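Local atomic coordinates of putative oxidoreductase (Yersinia pestis, PDB entry 3KUX), a protein that is a putative oxidoreductase that probably binds a nicotinamide adenine dinucleotide cofactor through its Rossmann-fold domain, its substrate being unknown. Residues L134-L139 and A239-H244; A235-R240 and D276-I281; G248-F253 and K293-L298. All blocks are in the same frame, centred on the assembly; numbering follows the deposited sequence.

Contact 1: L134-L139 and A239-H244; sequences LTLKTL and ARYIVH
Leu-136 lays its CD2 methyl over one face of the Tyr-241 ring. CD2 is 4.2 Å from the ring centroid and 18° off the ring normal, a CH-pi contact. The methyl is displaced toward the rim of the ring, above CD2 and CE2 of Tyr-241. The other branch of the same leucine takes a different partner. Leu-136 CD1 meets Val-243 CG2 at 4.1 Å, and these two side chains reach toward each other tip to tip. CG of Leu-136 stands anti to the backbone N (chi1 180°), and this sends the fork of the leucine off the helix with one methyl for each strand residue. Tyr-241 and Val-243 are two apart on strand 241-245, so both side chains point to the helix-facing side of the sheet. The opposite face of the Tyr-241 ring is taken by Arg-240 CG, 4.1 Å above the plane and over the ring centre. The aromatic ring is thus held between a leucine methyl and the aliphatic part of an arginine. Arg-240 and Tyr-241 both face Lys-252 on the adjacent strand, which makes a classic beta bulge. Helix 131-142 packs here against the mixed sheet of the C-terminal alpha/beta domain. Phe-151 of strand 148-156 and Tyr-250 of strand 248-252 also touch Leu-136, and Leu-191 of helix 176-192 adds to the same apolar cluster. All three touching residues are buried, and the tyrosine hydroxyl has a weak hydrogen bond with Gln-187. Between the two segments the contact is therefore apolar and CH-pi in character, with no salt bridge or hydrogen bond crossing it.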
loop_
_atom_site.group_PDB
_atom_site.type_symbol
_atom_site.label_atom_id
_atom_site.label_comp_id
_atom_site.label_asym_id
_atom_site.label_seq_id
_atom_site.Cartn_x
_atom_site.Cartn_y
_atom_site.Cartn_z
ATOM N N LEU A 134 3.660 10.039 6.117
ATOM C CA LEU A 134 3.007 10.721 7.224
ATOM C C LEU A 134 3.656 12.087 7.436
ATOM O O LEU A 134 2.973 13.119 7.474
ATOM C CB LEU A 134 3.082 9.881 8.503
ATOM C CG LEU A 134 2.241 8.600 8.493
ATOM C CD1 LEU A 134 2.586 7.689 9.668
ATOM C CD2 LEU A 134 0.757 8.927 8.471
ATOM N N THR A 135 4.979 12.087 7.558
ATOM C CA THR A 135 5.726 13.313 7.800
ATOM C C THR A 135 5.371 14.364 6.766
ATOM O O THR A 135 5.123 15.527 7.099
ATOM C CB THR A 135 7.231 13.063 7.742
ATOM O OG1 THR A 135 7.581 12.066 8.709
ATOM C CG2 THR A 135 7.986 14.344 8.034
ATOM N N LEU A 136 5.343 13.935 5.508
ATOM C CA LEU A 136 5.042 14.818 4.392
ATOM C C LEU A 136 3.637 15.419 4.470
ATOM O O LEU A 136 3.477 16.637 4.349
ATOM C CB LEU A 136 5.229 14.074 3.079
ATOM C CG LEU A 136 4.942 14.887 1.825
ATOM C CD1 LEU A 136 5.808 16.136 1.796
ATOM C CD2 LEU A 136 5.171 14.027 0.600
ATOM N N LYS A 137 2.624 14.573 4.670
ATOM C CA LYS A 137 1.246 15.051 4.838
ATOM C C LYS A 137 1.188 16.205 5.830
ATOM O O LYS A 137 0.516 17.209 5.596
ATOM C CB LYS A 137 0.324 13.928 5.318
ATOM C CG LYS A 137 -0.132 12.970 4.228
ATOM C CD LYS A 137 -1.067 11.896 4.783
ATOM C CE LYS A 137 -2.317 12.513 5.383
ATOM N NZ LYS A 137 -3.270 11.483 5.875
ATOM N N THR A 138 1.904 16.051 6.937
ATOM C CA THR A 138 1.928 17.057 7.989
ATOM C C THR A 138 2.638 18.332 7.545
ATOM O O THR A 138 2.222 19.438 7.895
ATOM C CB THR A 138 2.601 16.507 9.258
ATOM O OG1 THR A 138 2.000 15.255 9.610
ATOM C CG2 THR A 138 2.442 17.474 10.410
ATOM N N LEU A 139 3.709 18.181 6.772
ATOM C CA LEU A 139 4.452 19.339 6.278
ATOM C C LEU A 139 3.615 20.198 5.326
ATOM O O LEU A 139 3.672 21.428 5.369
ATOM C CB LEU A 139 5.744 18.898 5.590
ATOM C CG LEU A 139 6.564 20.007 4.929
ATOM C CD1 LEU A 139 7.144 20.941 5.976
ATOM C CD2 LEU A 139 7.662 19.425 4.047
ATOM N N ALA A 239 17.069 10.032 -3.571
ATOM C CA ALA A 239 16.044 10.570 -2.668
ATOM C C ALA A 239 14.755 9.779 -2.751
ATOM O O ALA A 239 14.376 9.324 -3.826
ATOM C CB ALA A 239 15.774 12.026 -2.980
ATOM N N ARG A 240 14.085 9.614 -1.615
ATOM C CA ARG A 240 12.763 9.003 -1.591
ATOM C C ARG A 240 11.758 10.033 -2.098
ATOM O O ARG A 240 11.020 9.777 -3.055
ATOM C CB ARG A 240 12.409 8.534 -0.175
ATOM C CG ARG A 240 10.947 8.123 0.028
ATOM C CD ARG A 240 10.631 6.748 -0.566
ATOM N NE ARG A 240 9.189 6.500 -0.574
ATOM C CZ ARG A 240 8.386 6.747 -1.607
ATOM N NH1 ARG A 240 8.872 7.235 -2.739
ATOM N NH2 ARG A 240 7.088 6.505 -1.509
ATOM N N TYR A 241 11.756 11.205 -1.465
ATOM C CA TYR A 241 10.912 12.316 -1.882
ATOM C C TYR A 241 11.738 13.558 -2.192
ATOM O O TYR A 241 12.709 13.866 -1.496
ATOM C CB TYR A 241 9.927 12.708 -0.779
ATOM C CG TYR A 241 8.849 11.705 -0.442
ATOM C CD1 TYR A 241 8.228 10.950 -1.429
ATOM C CD2 TYR A 241 8.416 11.553 0.869
ATOM C CE1 TYR A 241 7.231 10.045 -1.111
ATOM C CE2 TYR A 241 7.417 10.657 1.198
ATOM C CZ TYR A 241 6.830 9.907 0.206
ATOM O OH TYR A 241 5.841 9.016 0.536
ATOM N N ILE A 242 11.320 14.282 -3.224
ATOM C CA ILE A 242 11.820 15.619 -3.510
ATOM C C ILE A 242 10.602 16.502 -3.751
ATOM O O ILE A 242 9.827 16.255 -4.676
ATOM C CB ILE A 242 12.709 15.633 -4.762
ATOM C CG1 ILE A 242 14.014 14.880 -4.495
ATOM C CG2 ILE A 242 12.992 17.064 -5.205
ATOM C CD1 ILE A 242 14.818 14.603 -5.735
ATOM N N VAL A 243 10.416 17.519 -2.918
ATOM C CA VAL A 243 9.213 18.339 -2.998
ATOM C C VAL A 243 9.566 19.818 -3.065
ATOM O O VAL A 243 10.223 20.343 -2.170
ATOM C CB VAL A 243 8.302 18.093 -1.782
ATOM C CG1 VAL A 243 6.961 18.763 -1.977
ATOM C CG2 VAL A 243 8.123 16.606 -1.546
ATOM N N HIS A 244 9.128 20.492 -4.123
ATOM C CA HIS A 244 9.402 21.920 -4.275
ATOM C C HIS A 244 8.140 22.762 -4.144
ATOM O O HIS A 244 7.122 22.483 -4.780
ATOM C CB HIS A 244 10.081 22.221 -5.617
ATOM C CG HIS A 244 11.424 21.576 -5.778
ATOM N ND1 HIS A 244 12.419 21.674 -4.827
ATOM C CD2 HIS A 244 11.939 20.831 -6.786
ATOM C CE1 HIS A 244 13.484 21.008 -5.239
ATOM N NE2 HIS A 244 13.218 20.489 -6.425
#

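Contact 2: A235-R240 and D276-I281; sequences AAETAR and DMRDGI
CG of Arg-278 lies anti to the backbone N (chi1 -170°), and the extended chain from CG to NE brings the guanidinium to Glu-237. Glu-237 also starts anti to its own N (chi1 -168°) but bends at chi2, and its carboxylate comes from the opposite direction. The two groups form a salt bridge, with Arg-278 NH1 2.8 Å from Glu-237 OE2. The hydrogen bond within it is weak, because the N-H...O angle is only 134°. Glu-237 OE1 is near as well, 3.2 Å from Arg-278 NH1, at the edge of the guanidinium and in its plane. The carboxylate and guanidinium planes stand 85° apart. This is not the flat, two-pronged pairing in which both oxygens face two nitrogens. Both residues are exposed, so solvent probably screens the charges. At the root of the arginine, Asp-276 OD1 accepts from Arg-278 N at 3.1 Å and closes an Asx turn. The other oxygen of Asp-276, OD2, forms a salt bridge with Lys-252 and a hydrogen bond with Ser-131 OG. The Arg-278 side chain also touches Phe-253. The bridge links the loop before strand 241-245 to the loop leading into strand 280-285. It is a surface ion pair between two loops at one end of the mixed sheet in the C-terminal alpha/beta domain.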
loop_
_atom_site.group_PDB
_atom_site.type_symbol
_atom_site.label_atom_id
_atom_site.label_comp_id
_atom_site.label_asym_id
_atom_site.label_seq_id
_atom_site.Cartn_x
_atom_site.Cartn_y
_atom_site.Cartn_z
ATOM N N ALA A 235 22.818 1.724 -8.083
ATOM C CA ALA A 235 23.807 1.427 -7.056
ATOM C C ALA A 235 23.813 2.497 -5.968
ATOM O O ALA A 235 23.851 2.187 -4.773
ATOM C CB ALA A 235 25.190 1.294 -7.680
ATOM N N ALA A 236 23.774 3.757 -6.387
ATOM C CA ALA A 236 23.778 4.872 -5.444
ATOM C C ALA A 236 22.374 5.173 -4.926
ATOM O O ALA A 236 21.403 5.199 -5.682
ATOM C CB ALA A 236 24.395 6.110 -6.079
ATOM N N GLU A 237 22.276 5.396 -3.625
ATOM C CA GLU A 237 21.011 5.735 -3.001
ATOM C C GLU A 237 20.521 7.082 -3.537
ATOM O O GLU A 237 21.282 8.049 -3.579
ATOM C CB GLU A 237 21.201 5.789 -1.484
ATOM C CG GLU A 237 19.920 5.846 -0.679
ATOM C CD GLU A 237 20.041 5.132 0.660
ATOM O OE1 GLU A 237 21.181 4.977 1.155
ATOM O OE2 GLU A 237 18.991 4.721 1.209
ATOM N N THR A 238 19.263 7.140 -3.963
ATOM C CA THR A 238 18.660 8.400 -4.389
ATOM C C THR A 238 17.511 8.780 -3.474
ATOM O O THR A 238 17.025 7.951 -2.709
ATOM C CB THR A 238 18.100 8.310 -5.802
ATOM O OG1 THR A 238 17.087 7.299 -5.838
ATOM C CG2 THR A 238 19.196 7.969 -6.786
ATOM N N ALA A 239 17.069 10.032 -3.571
ATOM C CA ALA A 239 16.044 10.570 -2.668
ATOM C C ALA A 239 14.755 9.779 -2.751
ATOM O O ALA A 239 14.376 9.324 -3.826
ATOM C CB ALA A 239 15.774 12.026 -2.980
ATOM N N ARG A 240 14.085 9.614 -1.615
ATOM C CA ARG A 240 12.763 9.003 -1.591
ATOM C C ARG A 240 11.758 10.033 -2.098
ATOM O O ARG A 240 11.020 9.777 -3.055
ATOM C CB ARG A 240 12.409 8.534 -0.175
ATOM C CG ARG A 240 10.947 8.123 0.028
ATOM C CD ARG A 240 10.631 6.748 -0.566
ATOM N NE ARG A 240 9.189 6.500 -0.574
ATOM C CZ ARG A 240 8.386 6.747 -1.607
ATOM N NH1 ARG A 240 8.872 7.235 -2.739
ATOM N NH2 ARG A 240 7.088 6.505 -1.509
ATOM N N ASP A 276 12.002 6.312 12.326
ATOM C CA ASP A 276 12.810 6.545 11.147
ATOM C C ASP A 276 13.863 7.579 11.511
ATOM O O ASP A 276 13.610 8.781 11.467
ATOM C CB ASP A 276 11.935 7.049 10.002
ATOM C CG ASP A 276 12.694 7.165 8.692
ATOM O OD1 ASP A 276 13.946 7.130 8.711
ATOM O OD2 ASP A 276 12.030 7.295 7.642
HETATM N N MSE A 277 15.045 7.104 11.874
HETATM C CA MSE A 277 16.055 8.033 12.370
HETATM C C MSE A 277 16.829 8.734 11.246
HETATM O O MSE A 277 17.803 9.436 11.501
HETATM C CB MSE A 277 16.987 7.359 13.385
HETATM C CG MSE A 277 16.277 6.805 14.636
HETATM SE SE MSE A 277 15.121 8.048 15.639
HETATM C CE MSE A 277 16.410 9.470 15.980
ATOM N N ARG A 278 16.350 8.593 10.015
ATOM C CA ARG A 278 16.988 9.252 8.876
ATOM C C ARG A 278 16.206 10.467 8.379
ATOM O O ARG A 278 15.591 10.427 7.315
ATOM C CB ARG A 278 17.199 8.265 7.728
ATOM C CG ARG A 278 18.059 8.827 6.627
ATOM C CD ARG A 278 18.526 7.755 5.680
ATOM N NE ARG A 278 19.465 8.283 4.696
ATOM C CZ ARG A 278 19.926 7.584 3.665
ATOM N NH1 ARG A 278 19.524 6.332 3.488
ATOM N NH2 ARG A 278 20.781 8.131 2.810
ATOM N N ASP A 279 16.259 11.550 9.146
ATOM C CA ASP A 279 15.464 12.745 8.869
ATOM C C ASP A 279 15.755 13.389 7.528
ATOM O O ASP A 279 16.884 13.366 7.043
ATOM C CB ASP A 279 15.667 13.777 9.976
ATOM C CG ASP A 279 15.003 13.366 11.280
ATOM O OD1 ASP A 279 14.163 12.435 11.258
ATOM O OD2 ASP A 279 15.321 13.978 12.324
ATOM N N GLY A 280 14.722 13.968 6.934
ATOM C CA GLY A 280 14.880 14.748 5.721
ATOM C C GLY A 280 15.199 16.179 6.093
ATOM O O GLY A 280 15.316 16.506 7.270
ATOM N N ILE A 281 15.323 17.040 5.091
ATOM C CA ILE A 281 15.760 18.410 5.316
ATOM C C ILE A 281 14.830 19.409 4.653
ATOM O O ILE A 281 14.479 19.260 3.481
ATOM C CB ILE A 281 17.183 18.619 4.770
ATOM C CG1 ILE A 281 18.190 17.878 5.653
ATOM C CG2 ILE A 281 17.515 20.101 4.680
ATOM C CD1 ILE A 281 19.549 17.728 5.027
#

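Contact 3: G248-F253 and K293-L298; sequences GSYIKF and KPLLTL
Leu-295 CD2 approaches Tyr-250 CE1 to 3.5 Å, an apolar contact in which the two side chains cross at about a right angle. The methyl meets the ring obliquely. Leu-295 CB adds a looser touch, 4.0 Å from the same Tyr-250 CE1. Both residues have CG anti to the backbone N (chi1 178° for Tyr-250, 172° for Leu-295), which brings the end of the tyrosine ring and the leucine methyl together over strand 280-285. That strand lies between strands 248-252 and 290-295 in the mixed sheet of the C-terminal alpha/beta domain, and its Val-282 touches both Tyr-250 and Leu-295. Thr-135 of helix 131-142 packs on Tyr-250, Leu-295 and Thr-297. A van der Waals contact joins a lysine methylene to the threonine: Lys-252 CE lies 3.6 Å from Thr-297 OG1 and 4.0 Å from Thr-297 CG2, the side chains again crossing at about a right angle. The polar link runs through one water. It donates to Leu-295 O at 2.6 Å and to Thr-297 OG1 at 2.7 Å, and it bonds Tyr-250 OH at 2.7 Å, in the plane of the ring. Three protein oxygens thus hold the water between the segments. Thr-297 OG1 has a further hydrogen bond with Asp-279 OD1. Charge enters with Lys-252, whose chain bends at chi2 and chi4. Its NZ, also paired with Asp-276, donates to Phe-253 O at 2.8 Å.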
loop_
_atom_site.group_PDB
_atom_site.type_symbol
_atom_site.label_atom_id
_atom_site.label_comp_id
_atom_site.label_asym_id
_atom_site.label_seq_id
_atom_site.Cartn_x
_atom_site.Cartn_y
_atom_site.Cartn_z
ATOM N N GLY A 248 9.798 26.920 -0.404
ATOM C CA GLY A 248 10.810 26.001 0.086
ATOM C C GLY A 248 10.748 24.616 -0.513
ATOM O O GLY A 248 9.984 24.356 -1.443
ATOM N N SER A 249 11.559 23.719 0.033
ATOM C CA SER A 249 11.659 22.373 -0.491
ATOM C C SER A 249 11.860 21.370 0.634
ATOM O O SER A 249 12.265 21.730 1.745
ATOM C CB SER A 249 12.820 22.277 -1.486
ATOM O OG SER A 249 12.700 23.247 -2.521
ATOM N N TYR A 250 11.568 20.109 0.333
ATOM C CA TYR A 250 11.783 19.009 1.265
ATOM C C TYR A 250 12.409 17.837 0.510
ATOM O O TYR A 250 11.836 17.345 -0.460
ATOM C CB TYR A 250 10.452 18.598 1.887
ATOM C CG TYR A 250 10.505 17.428 2.847
ATOM C CD1 TYR A 250 11.145 17.537 4.077
ATOM C CD2 TYR A 250 9.880 16.223 2.541
ATOM C CE1 TYR A 250 11.177 16.468 4.969
ATOM C CE2 TYR A 250 9.908 15.154 3.422
ATOM C CZ TYR A 250 10.559 15.283 4.633
ATOM O OH TYR A 250 10.592 14.226 5.511
ATOM N N ILE A 251 13.598 17.417 0.929
ATOM C CA ILE A 251 14.215 16.221 0.371
ATOM C C ILE A 251 14.383 15.176 1.473
ATOM O O ILE A 251 14.962 15.464 2.524
ATOM C CB ILE A 251 15.604 16.508 -0.274
ATOM C CG1 ILE A 251 15.471 17.410 -1.503
ATOM C CG2 ILE A 251 16.275 15.218 -0.698
ATOM C CD1 ILE A 251 15.549 18.880 -1.194
ATOM N N LYS A 252 13.875 13.967 1.237
ATOM C CA LYS A 252 14.061 12.881 2.196
ATOM C C LYS A 252 14.678 11.625 1.586
ATOM O O LYS A 252 14.300 11.210 0.486
ATOM C CB LYS A 252 12.747 12.508 2.898
ATOM C CG LYS A 252 12.872 11.204 3.686
ATOM C CD LYS A 252 12.085 11.222 4.984
ATOM C CE LYS A 252 12.751 10.347 6.045
ATOM N NZ LYS A 252 13.093 8.986 5.532
ATOM N N PHE A 253 15.605 11.017 2.329
ATOM C CA PHE A 253 16.252 9.766 1.928
ATOM C C PHE A 253 15.829 8.562 2.776
ATOM O O PHE A 253 15.305 8.714 3.877
ATOM C CB PHE A 253 17.763 9.914 1.993
ATOM C CG PHE A 253 18.353 10.603 0.810
ATOM C CD1 PHE A 253 18.968 9.869 -0.200
ATOM C CD2 PHE A 253 18.302 11.985 0.699
ATOM C CE1 PHE A 253 19.528 10.504 -1.309
ATOM C CE2 PHE A 253 18.857 12.628 -0.401
ATOM C CZ PHE A 253 19.472 11.885 -1.409
ATOM N N LYS A 293 17.018 23.204 7.716
ATOM C CA LYS A 293 17.139 22.369 8.901
ATOM C C LYS A 293 16.435 21.039 8.698
ATOM O O LYS A 293 15.600 20.906 7.806
ATOM C CB LYS A 293 16.602 23.086 10.143
ATOM C CG LYS A 293 15.374 23.939 9.908
ATOM C CD LYS A 293 14.825 24.468 11.233
ATOM C CE LYS A 293 14.255 23.335 12.089
ATOM N NZ LYS A 293 13.659 23.819 13.365
ATOM N N PRO A 294 16.789 20.038 9.515
ATOM C CA PRO A 294 16.172 18.724 9.428
ATOM C C PRO A 294 14.760 18.740 9.983
ATOM O O PRO A 294 14.500 19.381 11.000
ATOM C CB PRO A 294 17.069 17.859 10.314
ATOM C CG PRO A 294 17.664 18.805 11.278
ATOM C CD PRO A 294 17.865 20.077 10.519
ATOM N N LEU A 295 13.853 18.044 9.309
ATOM C CA LEU A 295 12.482 17.927 9.770
ATOM C C LEU A 295 12.274 16.593 10.467
ATOM O O LEU A 295 12.482 15.533 9.878
ATOM C CB LEU A 295 11.515 18.051 8.599
ATOM C CG LEU A 295 10.051 17.754 8.909
ATOM C CD1 LEU A 295 9.461 18.860 9.758
ATOM C CD2 LEU A 295 9.273 17.599 7.618
ATOM N N LEU A 296 11.868 16.658 11.730
ATOM C CA LEU A 296 11.595 15.469 12.531
ATOM C C LEU A 296 10.659 14.516 11.795
ATOM O O LEU A 296 9.533 14.883 11.467
ATOM C CB LEU A 296 10.959 15.887 13.852
ATOM C CG LEU A 296 10.592 14.761 14.811
ATOM C CD1 LEU A 296 11.862 14.183 15.430
ATOM C CD2 LEU A 296 9.632 15.265 15.880
ATOM N N THR A 297 11.122 13.297 11.543
ATOM C CA THR A 297 10.331 12.313 10.803
ATOM C C THR A 297 9.365 11.537 11.699
ATOM O O THR A 297 9.792 10.824 12.604
ATOM C CB THR A 297 11.242 11.283 10.108
ATOM O OG1 THR A 297 12.138 11.958 9.221
ATOM C CG2 THR A 297 10.419 10.289 9.324
ATOM N N LEU A 298 8.066 11.657 11.444
ATOM C CA LEU A 298 7.099 10.850 12.175
ATOM C C LEU A 298 7.378 9.360 11.973
ATOM O O LEU A 298 7.809 8.942 10.895
ATOM C CB LEU A 298 5.678 11.183 11.737
ATOM C CG LEU A 298 5.305 12.654 11.922
ATOM C CD1 LEU A 298 3.855 12.891 11.534
ATOM C CD2 LEU A 298 5.563 13.085 13.353
HETATM O O HOH W 1 12.144 14.155 7.714
#

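Overall arrangement
All three contacts involve the mixed sheet of the C-terminal alpha/beta domain or the loops at its strand ends. Contacts 1 and 3 are buried, with centres about 7 Å apart. Helix 131-142 supplies one side of contact 1 and also packs on residues of contact 3, and their strands 241-245 and 248-252 are neighbours in the sheet. Contact 1 is wholly apolar between its segments, whereas contact 3 adds a bridging water. Contact 2 lies at the surface, its centre about 10 Å from that of contact 3, and depends on one ion pair. Lys-252 joins contacts 2 and 3. The segments of contacts 1 and 2 overlap at Ala-239 and Arg-240, though neither residue touches across either.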